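Local structure of putative branched-chain amino acid transport system substrate-binding protein (Rhodopseudomonas palustris, 3TX6) at residues A30-A35 against E272-P277. The protein probably serves as the periplasmic solute-binding component of an ABC transporter for aromatic acids, and binds 3-(4-hydroxyphenyl)pyruvic acid. Sequence-based numbering, arbitrary orientation.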
# COMPACT_ATOMS: atom_id res chain seq x y z
N ALA A 30 -4.89 12.64 4.46
CA ALA A 30 -3.63 12.70 5.14
C ALA A 30 -2.83 13.93 4.67
O ALA A 30 -1.89 14.36 5.37
CB ALA A 30 -2.82 11.42 4.90
N LEU A 31 -3.16 14.45 3.48
CA LEU A 31 -2.45 15.59 2.94
C LEU A 31 -2.60 16.85 3.81
O LEU A 31 -1.78 17.80 3.71
CB LEU A 31 -2.94 15.90 1.53
CG LEU A 31 -2.78 14.75 0.50
CD1 LEU A 31 -3.45 15.12 -0.81
CD2 LEU A 31 -1.31 14.40 0.32
N GLU A 32 -3.59 16.87 4.71
CA GLU A 32 -3.73 18.00 5.65
C GLU A 32 -2.56 18.09 6.64
O GLU A 32 -2.28 19.15 7.19
CB GLU A 32 -5.06 17.87 6.39
CG GLU A 32 -5.34 19.05 7.36
CD GLU A 32 -6.74 19.08 7.92
OE1 GLU A 32 -7.59 18.29 7.47
OE2 GLU A 32 -6.97 19.91 8.82
N PHE A 33 -1.90 16.94 6.85
CA PHE A 33 -0.95 16.74 7.93
C PHE A 33 0.50 16.70 7.50
O PHE A 33 1.38 16.57 8.34
CB PHE A 33 -1.33 15.52 8.75
CG PHE A 33 -2.78 15.51 9.12
CD1 PHE A 33 -3.35 16.61 9.74
CD2 PHE A 33 -3.60 14.47 8.77
CE1 PHE A 33 -4.69 16.63 10.06
CE2 PHE A 33 -4.93 14.51 9.06
CZ PHE A 33 -5.49 15.59 9.71
N VAL A 34 0.73 16.81 6.20
CA VAL A 34 2.08 16.79 5.62
C VAL A 34 2.64 18.20 5.58
O VAL A 34 1.92 19.17 5.75
CB VAL A 34 2.10 16.11 4.23
CG1 VAL A 34 1.52 14.70 4.34
CG2 VAL A 34 1.38 16.92 3.18
N ALA A 35 3.94 18.30 5.30
CA ALA A 35 4.64 19.60 5.20
C ALA A 35 3.94 20.47 4.18
O ALA A 35 3.52 19.98 3.13
CB ALA A 35 6.07 19.38 4.78
N GLU A 272 -6.42 10.94 13.75
CA GLU A 272 -7.44 10.52 14.70
C GLU A 272 -8.02 11.69 15.49
O GLU A 272 -9.15 11.62 15.91
CB GLU A 272 -6.89 9.39 15.59
CG GLU A 272 -6.50 8.19 14.71
CD GLU A 272 -6.02 6.97 15.46
OE1 GLU A 272 -5.33 7.14 16.49
OE2 GLU A 272 -6.33 5.83 15.00
N ALA A 273 -7.28 12.78 15.67
CA ALA A 273 -7.87 13.99 16.26
C ALA A 273 -8.98 14.57 15.37
O ALA A 273 -10.05 14.95 15.87
CB ALA A 273 -6.81 15.04 16.57
N LYS A 274 -8.80 14.54 14.04
CA LYS A 274 -9.84 15.07 13.16
C LYS A 274 -10.94 14.04 12.87
O LYS A 274 -12.11 14.37 12.75
CB LYS A 274 -9.25 15.61 11.87
CG LYS A 274 -10.29 16.28 10.99
CD LYS A 274 -9.67 17.13 9.91
CE LYS A 274 -10.74 17.71 8.99
NZ LYS A 274 -10.15 18.81 8.14
N TYR A 275 -10.57 12.78 12.69
CA TYR A 275 -11.52 11.79 12.17
C TYR A 275 -11.95 10.74 13.21
O TYR A 275 -12.81 9.93 12.93
CB TYR A 275 -11.00 11.17 10.86
CG TYR A 275 -10.76 12.20 9.78
CD1 TYR A 275 -11.82 12.84 9.17
CD2 TYR A 275 -9.47 12.58 9.41
CE1 TYR A 275 -11.65 13.79 8.21
CE2 TYR A 275 -9.28 13.56 8.42
CZ TYR A 275 -10.36 14.13 7.81
OH TYR A 275 -10.20 15.11 6.88
N GLY A 276 -11.34 10.79 14.40
CA GLY A 276 -11.79 10.00 15.53
C GLY A 276 -10.87 8.85 15.88
O GLY A 276 -10.03 8.43 15.08
N PRO A 277 -11.04 8.32 17.08
CA PRO A 277 -10.24 7.22 17.48
C PRO A 277 -10.29 6.01 16.56
O PRO A 277 -11.32 5.67 15.97
CB PRO A 277 -10.76 6.89 18.87
CG PRO A 277 -11.28 8.20 19.38
CD PRO A 277 -11.90 8.82 18.17
O HOH W 1 -7.80 15.99 6.31
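Glu32 and Lys274 form the charged part of a surface contact between the turn after helix 21-29 and the C-terminal end of helix 261-275. Their side chains cross at about a right angle, and Lys274 NZ donates to Glu32 OE1 at 2.7 Å; the oxygen accepts through its syn lone pair, on the side of the other oxygen. Lys274 spans the distance because it is extended throughout, with CG anti to the backbone N (chi1 -175°).

A water-mediated link runs beside the salt bridge. One water donates to Glu32 OE1 at 2.6 Å and accepts from Tyr275 OH, also at 2.6 Å, lying in the plane of the tyrosine ring at its edge. Tyr275 OH itself stays 4.2 Å from Glu32 OE1, too far for a direct bond.

Apolar contact lies alongside. The edge of the Phe33 ring meets Lys274 CB, 4.3 Å from Phe33 CZ, and Tyr275 CE2, while Glu32 CB sits over one of its faces. Phe33 also packs on Ala270 and Tyr271 of helix 261-275.

Glu32 OE1 thus accepts two hydrogen bonds, one from ammonium and one from water, which together would be expected to stabilise the negative charge of the carboxylate where turn and helix end meet.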